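Cycloalternan-forming enzyme (Listeria monocytogenes serovar 1/2a, PDB 5F7U) is a multidomain glycoside hydrolase family 31 protein with a TIM-barrel domain, beta-sheet domains around it and a family 6 carbohydrate-binding module. Local coordinates at residues E643-P656 against Y740-E754. The protein carries 1 engineered substitution. Sequence-based numbering, arbitrary orientation.
Sequences ELYKRATAMAAFAP and YMFGDDLLVAPIVQE
The phenol of Tyr740 donates a hydrogen bond to the carbonyl of Phe654, OH to O 2.7 Å, just past the C-terminal end of helix 642-653. The hydroxyl stands well above the carbonyl plane, 59° out of it, while the oxygen itself lies in the plane of the Tyr740 ring, at its edge. The same carbonyl oxygen also sits over the centre of the Phe742 ring, 3.5 Å above its plane, wedged between the two aromatic residues of strand 740-742. With CG anti to the backbone N (chi1 -173°), Phe742 lays this ring against the 654-656 backbone, whose Ala655 O is held from elsewhere by Arg698. The side chains of Phe654 and Phe742 cross at about a right angle; Phe654 CD2 reaches Val748 CG2 at 3.9 Å, and Leu746 CD1 meets the edge of the Phe654 ring. Nearer the middle of the helix, Met651 runs alongside Pro750, CB to CB 3.7 Å, and its bend at chi2 (-87°) brings CE beside the Tyr740 phenol. Beyond it, Ile751 covers one face of the Arg647 guanidinium, with CG2 3.4 Å from Arg647 NE. A water accepts from this NE and is within hydrogen-bonding distance of Glu643 OE1 and Gln753 O; Gln756 O and Gly755 N add bonds to Arg647 NH2 and Glu643 OE1. A second water links Arg647 O, which also takes the helical N-H of Met651, to Ile751 N. Hairpin 740-748 thus packs against the turn that ends the helix, while Pro750 to Glu754 follow the helix back toward its N-terminal end, joining the (beta/alpha)8 barrel to the antiparallel C-terminal beta domain, as in glycoside hydrolase family 31.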
ATOM      1  N   GLU A 643       7.765   0.578  24.182  1.00 15.87           N
ATOM      2  CA  GLU A 643       8.646   0.167  23.082  1.00 16.03           C
ATOM      3  C   GLU A 643       7.864   0.035  21.779  1.00 15.00           C
ATOM      4  O   GLU A 643       8.235   0.619  20.761  1.00 14.43           O
ATOM      5  CB  GLU A 643       9.318  -1.172  23.417  1.00 17.01           C
ATOM      6  CG  GLU A 643      10.302  -1.620  22.335  1.00 17.87           C
ATOM      7  CD  GLU A 643      10.749  -3.060  22.489  1.00 19.29           C
ATOM      8  OE1 GLU A 643      11.624  -3.483  21.707  1.00 19.00           O
ATOM      9  OE2 GLU A 643      10.243  -3.766  23.395  1.00 19.94           O
ATOM     10  N   LEU A 644       6.773  -0.734  21.799  1.00 14.61           N
ATOM     11  CA  LEU A 644       5.963  -0.873  20.576  1.00 13.90           C
ATOM     12  C   LEU A 644       5.433   0.486  20.124  1.00 13.66           C
ATOM     13  O   LEU A 644       5.462   0.795  18.926  1.00 13.67           O
ATOM     14  CB  LEU A 644       4.795  -1.856  20.761  1.00 13.76           C
ATOM     15  CG  LEU A 644       3.841  -1.981  19.552  1.00 13.22           C
ATOM     16  CD1 LEU A 644       4.532  -2.449  18.256  1.00 13.02           C
ATOM     17  CD2 LEU A 644       2.713  -2.938  19.871  1.00 13.44           C
ATOM     18  N   TYR A 645       4.932   1.276  21.074  1.00 13.92           N
ATOM     19  CA  TYR A 645       4.354   2.563  20.723  1.00 13.66           C
ATOM     20  C   TYR A 645       5.403   3.433  19.998  1.00 13.60           C
ATOM     21  O   TYR A 645       5.091   4.050  18.979  1.00 13.39           O
ATOM     22  CB  TYR A 645       3.776   3.268  21.949  1.00 13.88           C
ATOM     23  CG  TYR A 645       2.932   4.464  21.558  1.00 13.65           C
ATOM     24  CD1 TYR A 645       1.586   4.299  21.218  1.00 13.56           C
ATOM     25  CD2 TYR A 645       3.492   5.755  21.493  1.00 13.70           C
ATOM     26  CE1 TYR A 645       0.812   5.375  20.844  1.00 13.61           C
ATOM     27  CE2 TYR A 645       2.718   6.839  21.107  1.00 13.77           C
ATOM     28  CZ  TYR A 645       1.384   6.637  20.780  1.00 13.75           C
ATOM     29  OH  TYR A 645       0.596   7.702  20.404  1.00 13.75           O
ATOM     30  N   LYS A 646       6.630   3.453  20.519  1.00 13.89           N
ATOM     31  CA  LYS A 646       7.713   4.271  19.952  1.00 14.17           C
ATOM     32  C   LYS A 646       8.146   3.765  18.575  1.00 13.96           C
ATOM     33  O   LYS A 646       8.361   4.563  17.643  1.00 13.94           O
ATOM     34  CB  LYS A 646       8.917   4.321  20.916  1.00 14.55           C
ATOM     35  CG  LYS A 646       8.693   5.218  22.117  1.00 15.23           C
ATOM     36  CD  LYS A 646       9.969   5.264  22.941  1.00 15.91           C
ATOM     37  CE  LYS A 646       9.911   6.318  24.046  1.00 16.48           C
ATOM     38  NZ  LYS A 646      11.245   6.309  24.722  1.00 17.54           N
ATOM     39  N   ARG A 647       8.246   2.441  18.430  1.00 13.85           N
ATOM     40  CA  ARG A 647       8.633   1.834  17.144  1.00 13.50           C
ATOM     41  C   ARG A 647       7.593   2.087  16.071  1.00 13.33           C
ATOM     42  O   ARG A 647       7.940   2.422  14.930  1.00 13.13           O
ATOM     43  CB  ARG A 647       8.897   0.325  17.292  1.00 13.41           C
ATOM     44  CG  ARG A 647      10.080  -0.041  18.180  1.00 13.65           C
ATOM     45  CD  ARG A 647      11.376   0.588  17.668  1.00 13.85           C
ATOM     46  NE  ARG A 647      12.583  -0.007  18.235  1.00 14.09           N
ATOM     47  CZ  ARG A 647      13.796   0.508  18.099  1.00 14.49           C
ATOM     48  NH1 ARG A 647      13.976   1.611  17.362  1.00 14.45           N
ATOM     49  NH2 ARG A 647      14.825  -0.101  18.662  1.00 14.74           N
ATOM     50  N   ALA A 648       6.324   1.946  16.449  1.00 13.21           N
ATOM     51  CA  ALA A 648       5.198   2.159  15.557  1.00 13.37           C
ATOM     52  C   ALA A 648       5.087   3.635  15.162  1.00 13.65           C
ATOM     53  O   ALA A 648       4.862   3.934  13.990  1.00 13.61           O
ATOM     54  CB  ALA A 648       3.918   1.687  16.219  1.00 13.65           C
ATOM     55  N   THR A 649       5.264   4.530  16.134  1.00 14.01           N
ATOM     56  CA  THR A 649       5.251   5.976  15.889  1.00 14.55           C
ATOM     57  C   THR A 649       6.240   6.351  14.790  1.00 14.37           C
ATOM     58  O   THR A 649       5.874   7.063  13.854  1.00 13.96           O
ATOM     59  CB  THR A 649       5.608   6.750  17.166  1.00 15.49           C
ATOM     60  OG1 THR A 649       4.562   6.599  18.120  1.00 15.89           O
ATOM     61  CG2 THR A 649       5.855   8.237  16.889  1.00 16.20           C
ATOM     62  N   ALA A 650       7.475   5.866  14.906  1.00 14.58           N
ATOM     63  CA  ALA A 650       8.540   6.225  13.975  1.00 14.74           C
ATOM     64  C   ALA A 650       8.189   5.756  12.558  1.00 14.60           C
ATOM     65  O   ALA A 650       8.320   6.517  11.587  1.00 14.22           O
ATOM     66  CB  ALA A 650       9.851   5.598  14.419  1.00 15.08           C
ATOM     67  N   MET A 651       7.754   4.503  12.446  1.00 14.54           N
ATOM     68  CA  MET A 651       7.376   3.973  11.135  1.00 14.68           C
ATOM     69  C   MET A 651       6.169   4.759  10.580  1.00 14.23           C
ATOM     70  O   MET A 651       6.178   5.140   9.416  1.00 14.14           O
ATOM     71  CB  MET A 651       7.120   2.467  11.189  1.00 15.43           C
ATOM     72  CG  MET A 651       6.684   1.856   9.852  1.00 15.93           C
ATOM     73  SD  MET A 651       4.892   1.972   9.632  1.00 18.08           S
ATOM     74  CE  MET A 651       4.734   1.555   7.903  1.00 18.14           C
ATOM     75  N   ALA A 652       5.168   5.015  11.426  1.00 13.53           N
ATOM     76  CA  ALA A 652       3.927   5.666  10.985  1.00 13.10           C
ATOM     77  C   ALA A 652       4.181   7.062  10.440  1.00 13.07           C
ATOM     78  O   ALA A 652       3.554   7.482   9.444  1.00 13.12           O
ATOM     79  CB  ALA A 652       2.907   5.722  12.124  1.00 13.03           C
ATOM     80  N   ALA A 653       5.112   7.778  11.075  1.00 12.82           N
ATOM     81  CA  ALA A 653       5.473   9.128  10.642  1.00 13.08           C
ATOM     82  C   ALA A 653       6.167   9.091   9.274  1.00 13.12           C
ATOM     83  O   ALA A 653       6.160  10.091   8.557  1.00 13.14           O
ATOM     84  CB  ALA A 653       6.367   9.793  11.684  1.00 13.41           C
ATOM     85  N   PHE A 654       6.712   7.926   8.911  1.00 12.98           N
ATOM     86  CA  PHE A 654       7.346   7.696   7.596  1.00 13.12           C
ATOM     87  C   PHE A 654       6.539   6.729   6.729  1.00 12.90           C
ATOM     88  O   PHE A 654       7.122   5.915   5.981  1.00 13.49           O
ATOM     89  CB  PHE A 654       8.809   7.206   7.759  1.00 13.25           C
ATOM     90  CG  PHE A 654       9.776   8.303   8.098  1.00 13.57           C
ATOM     91  CD1 PHE A 654       9.890   8.767   9.408  1.00 13.71           C
ATOM     92  CD2 PHE A 654      10.546   8.928   7.087  1.00 13.83           C
ATOM     93  CE1 PHE A 654      10.774   9.802   9.736  1.00 14.29           C
ATOM     94  CE2 PHE A 654      11.440   9.952   7.409  1.00 14.22           C
ATOM     95  CZ  PHE A 654      11.549  10.393   8.736  1.00 14.42           C
ATOM     96  N   ALA A 655       5.204   6.788   6.863  1.00 12.85           N
ATOM     97  CA  ALA A 655       4.324   5.984   6.013  1.00 12.66           C
ATOM     98  C   ALA A 655       3.360   6.913   5.273  1.00 12.54           C
ATOM     99  O   ALA A 655       3.337   8.120   5.562  1.00 12.73           O
ATOM    100  CB  ALA A 655       3.594   4.923   6.840  1.00 13.17           C
ATOM    101  N   PRO A 656       2.620   6.397   4.257  1.00 12.17           N
ATOM    102  CA  PRO A 656       1.832   7.328   3.426  1.00 12.17           C
ATOM    103  C   PRO A 656       0.808   8.139   4.231  1.00 12.40           C
ATOM    104  O   PRO A 656       0.722   9.351   4.041  1.00 12.77           O
ATOM    105  CB  PRO A 656       1.133   6.393   2.424  1.00 11.62           C
ATOM    106  CG  PRO A 656       2.082   5.230   2.304  1.00 11.74           C
ATOM    107  CD  PRO A 656       2.564   5.017   3.722  1.00 11.76           C
ATOM    108  N   TYR A 740      11.776  -0.155   3.424  1.00 11.47           N
ATOM    109  CA  TYR A 740      11.088   0.252   2.202  1.00 11.39           C
ATOM    110  C   TYR A 740      11.587   1.586   1.718  1.00 11.40           C
ATOM    111  O   TYR A 740      12.301   2.303   2.443  1.00 11.53           O
ATOM    112  CB  TYR A 740       9.571   0.344   2.451  1.00 11.34           C
ATOM    113  CG  TYR A 740       9.158   1.185   3.632  1.00 11.69           C
ATOM    114  CD1 TYR A 740       8.979   2.582   3.517  1.00 11.86           C
ATOM    115  CD2 TYR A 740       8.915   0.584   4.886  1.00 11.91           C
ATOM    116  CE1 TYR A 740       8.568   3.349   4.620  1.00 12.33           C
ATOM    117  CE2 TYR A 740       8.504   1.347   5.986  1.00 12.17           C
ATOM    118  CZ  TYR A 740       8.333   2.720   5.842  1.00 12.35           C
ATOM    119  OH  TYR A 740       7.913   3.470   6.937  1.00 12.73           O
ATOM    120  N   MET A 741      11.217   1.929   0.488  1.00 11.74           N
ATOM    121  CA  MET A 741      11.496   3.268  -0.033  1.00 12.22           C
ATOM    122  C   MET A 741      10.293   4.148   0.251  1.00 12.28           C
ATOM    123  O   MET A 741       9.141   3.687   0.177  1.00 12.31           O
ATOM    124  CB  MET A 741      11.753   3.247  -1.543  1.00 12.90           C
ATOM    125  CG  MET A 741      12.992   2.464  -1.978  1.00 13.36           C
ATOM    126  SD  MET A 741      14.535   3.073  -1.269  1.00 14.90           S
ATOM    127  CE  MET A 741      14.647   4.736  -1.934  1.00 14.74           C
ATOM    128  N   PHE A 742      10.555   5.408   0.574  1.00 12.05           N
ATOM    129  CA  PHE A 742       9.494   6.360   0.893  1.00 12.39           C
ATOM    130  C   PHE A 742       9.732   7.600   0.052  1.00 12.88           C
ATOM    131  O   PHE A 742      10.789   8.234   0.170  1.00 13.00           O
ATOM    132  CB  PHE A 742       9.515   6.674   2.399  1.00 12.37           C
ATOM    133  CG  PHE A 742       8.367   7.515   2.875  1.00 12.63           C
ATOM    134  CD1 PHE A 742       7.044   7.148   2.612  1.00 12.67           C
ATOM    135  CD2 PHE A 742       8.615   8.663   3.630  1.00 12.86           C
ATOM    136  CE1 PHE A 742       5.986   7.926   3.066  1.00 12.95           C
ATOM    137  CE2 PHE A 742       7.554   9.436   4.101  1.00 13.37           C
ATOM    138  CZ  PHE A 742       6.247   9.065   3.826  1.00 13.23           C
ATOM    139  N   GLY A 743       8.774   7.918  -0.829  1.00 13.37           N
ATOM    140  CA  GLY A 743       9.036   8.868  -1.948  1.00 14.46           C
ATOM    141  C   GLY A 743      10.127   8.285  -2.849  1.00 15.43           C
ATOM    142  O   GLY A 743      10.374   7.084  -2.805  1.00 14.67           O
ATOM    143  N   ASP A 744      10.796   9.124  -3.641  1.00 16.61           N
ATOM    144  CA  ASP A 744      11.824   8.604  -4.574  1.00 18.07           C
ATOM    145  C   ASP A 744      13.130   8.306  -3.873  1.00 17.94           C
ATOM    146  O   ASP A 744      13.908   7.493  -4.365  1.00 18.33           O
ATOM    147  CB  ASP A 744      12.170   9.632  -5.673  1.00 20.79           C
ATOM    148  CG  ASP A 744      10.971  10.056  -6.525  1.00 23.43           C
ATOM    149  OD1 ASP A 744      10.119   9.212  -6.852  1.00 25.01           O
ATOM    150  OD2 ASP A 744      10.908  11.258  -6.901  1.00 26.73           O
ATOM    151  N   ASP A 745      13.390   9.004  -2.763  1.00 17.72           N
ATOM    152  CA  ASP A 745      14.763   9.161  -2.267  1.00 18.43           C
ATOM    153  C   ASP A 745      15.118   8.579  -0.915  1.00 17.24           C
ATOM    154  O   ASP A 745      16.311   8.477  -0.612  1.00 17.73           O
ATOM    155  CB  ASP A 745      15.122  10.634  -2.220  1.00 20.10           C
ATOM    156  CG  ASP A 745      14.963  11.289  -3.545  1.00 22.20           C
ATOM    157  OD1 ASP A 745      15.605  10.828  -4.500  1.00 22.13           O
ATOM    158  OD2 ASP A 745      14.173  12.257  -3.617  1.00 24.89           O
ATOM    159  N   LEU A 746      14.120   8.230  -0.102  1.00 15.33           N
ATOM    160  CA  LEU A 746      14.398   7.865   1.290  1.00 14.21           C
ATOM    161  C   LEU A 746      14.236   6.388   1.469  1.00 13.86           C
ATOM    162  O   LEU A 746      13.228   5.820   1.044  1.00 13.67           O
ATOM    163  CB  LEU A 746      13.495   8.605   2.280  1.00 13.90           C
ATOM    164  CG  LEU A 746      13.612  10.138   2.327  1.00 14.03           C
ATOM    165  CD1 LEU A 746      12.574  10.698   3.306  1.00 13.93           C
ATOM    166  CD2 LEU A 746      15.035  10.573   2.684  1.00 14.16           C
ATOM    167  N   LEU A 747      15.266   5.773   2.052  1.00 13.32           N
ATOM    168  CA  LEU A 747      15.182   4.374   2.442  1.00 12.94           C
ATOM    169  C   LEU A 747      14.900   4.345   3.940  1.00 12.61           C
ATOM    170  O   LEU A 747      15.699   4.866   4.758  1.00 13.09           O
ATOM    171  CB  LEU A 747      16.467   3.623   2.074  1.00 12.72           C
ATOM    172  CG  LEU A 747      16.489   2.077   2.176  1.00 12.79           C
ATOM    173  CD1 LEU A 747      17.725   1.561   1.450  1.00 12.99           C
ATOM    174  CD2 LEU A 747      16.472   1.545   3.612  1.00 13.16           C
ATOM    175  N   VAL A 748      13.763   3.751   4.313  1.00 12.04           N
ATOM    176  CA  VAL A 748      13.345   3.734   5.724  1.00 11.90           C
ATOM    177  C   VAL A 748      13.413   2.302   6.242  1.00 11.93           C
ATOM    178  O   VAL A 748      12.884   1.398   5.609  1.00 11.73           O
ATOM    179  CB  VAL A 748      11.885   4.255   5.894  1.00 11.80           C
ATOM    180  CG1 VAL A 748      11.440   4.197   7.351  1.00 11.86           C
ATOM    181  CG2 VAL A 748      11.753   5.669   5.353  1.00 11.84           C
ATOM    182  N   ALA A 749      13.990   2.112   7.434  1.00 12.45           N
ATOM    183  CA  ALA A 749      14.132   0.782   8.002  1.00 13.09           C
ATOM    184  C   ALA A 749      13.568   0.696   9.421  1.00 13.39           C
ATOM    185  O   ALA A 749      14.306   0.811  10.390  1.00 13.89           O
ATOM    186  CB  ALA A 749      15.600   0.350   7.935  1.00 13.17           C
ATOM    187  N   PRO A 750      12.233   0.499   9.553  1.00 13.61           N
ATOM    188  CA  PRO A 750      11.699   0.504  10.914  1.00 13.60           C
ATOM    189  C   PRO A 750      12.110  -0.751  11.680  1.00 13.64           C
ATOM    190  O   PRO A 750      12.462  -1.766  11.068  1.00 13.73           O
ATOM    191  CB  PRO A 750      10.190   0.548  10.698  1.00 13.87           C
ATOM    192  CG  PRO A 750       9.980  -0.138   9.409  1.00 13.91           C
ATOM    193  CD  PRO A 750      11.174   0.257   8.549  1.00 13.49           C
ATOM    194  N   ILE A 751      12.123  -0.649  13.002  1.00 13.47           N
ATOM    195  CA  ILE A 751      12.451  -1.796  13.843  1.00 13.55           C
ATOM    196  C   ILE A 751      11.115  -2.418  14.227  1.00 13.77           C
ATOM    197  O   ILE A 751      10.339  -1.821  15.003  1.00 14.02           O
ATOM    198  CB  ILE A 751      13.273  -1.392  15.098  1.00 13.85           C
ATOM    199  CG1 ILE A 751      14.730  -1.061  14.748  1.00 14.29           C
ATOM    200  CG2 ILE A 751      13.353  -2.567  16.075  1.00 14.09           C
ATOM    201  CD1 ILE A 751      14.975   0.254  14.039  1.00 14.59           C
ATOM    202  N   VAL A 752      10.836  -3.601  13.674  1.00 13.65           N
ATOM    203  CA  VAL A 752       9.522  -4.241  13.876  1.00 13.67           C
ATOM    204  C   VAL A 752       9.645  -5.534  14.679  1.00 14.36           C
ATOM    205  O   VAL A 752       8.718  -6.356  14.704  1.00 14.31           O
ATOM    206  CB  VAL A 752       8.784  -4.507  12.542  1.00 13.46           C
ATOM    207  CG1 VAL A 752       8.559  -3.192  11.794  1.00 13.24           C
ATOM    208  CG2 VAL A 752       9.581  -5.483  11.682  1.00 13.61           C
ATOM    209  N   GLN A 753      10.784  -5.695  15.344  1.00 15.23           N
ATOM    210  CA  GLN A 753      11.019  -6.852  16.217  1.00 16.28           C
ATOM    211  C   GLN A 753      11.192  -6.399  17.647  1.00 16.63           C
ATOM    212  O   GLN A 753      11.939  -5.468  17.925  1.00 16.51           O
ATOM    213  CB  GLN A 753      12.265  -7.615  15.782  1.00 16.90           C
ATOM    214  CG  GLN A 753      12.172  -8.180  14.369  1.00 17.68           C
ATOM    215  CD  GLN A 753      13.469  -8.809  13.919  1.00 18.94           C
ATOM    216  OE1 GLN A 753      14.187  -9.413  14.723  1.00 20.81           O
ATOM    217  NE2 GLN A 753      13.795  -8.667  12.633  1.00 18.94           N
ATOM    218  N   GLU A 754      10.458  -7.059  18.536  1.00 17.24           N
ATOM    219  CA  GLU A 754      10.509  -6.791  19.968  1.00 18.71           C
ATOM    220  C   GLU A 754      11.921  -7.018  20.521  1.00 18.65           C
ATOM    221  O   GLU A 754      12.560  -8.035  20.226  1.00 18.10           O
ATOM    222  CB  GLU A 754       9.505  -7.690  20.668  1.00 20.66           C
ATOM    223  CG  GLU A 754       9.185  -7.316  22.115  1.00 24.31           C
ATOM    224  CD  GLU A 754       8.189  -8.281  22.759  1.00 27.10           C
ATOM    225  OE1 GLU A 754       7.428  -8.965  22.046  1.00 29.20           O
ATOM    226  OE2 GLU A 754       8.170  -8.395  23.998  1.00 31.04           O
TER
HETATM  227  O   HOH W   1      11.957  -2.776  19.092  1.00 19.19           O
HETATM  228  O   HOH W   2      10.577   1.751  13.985  1.00 14.54           O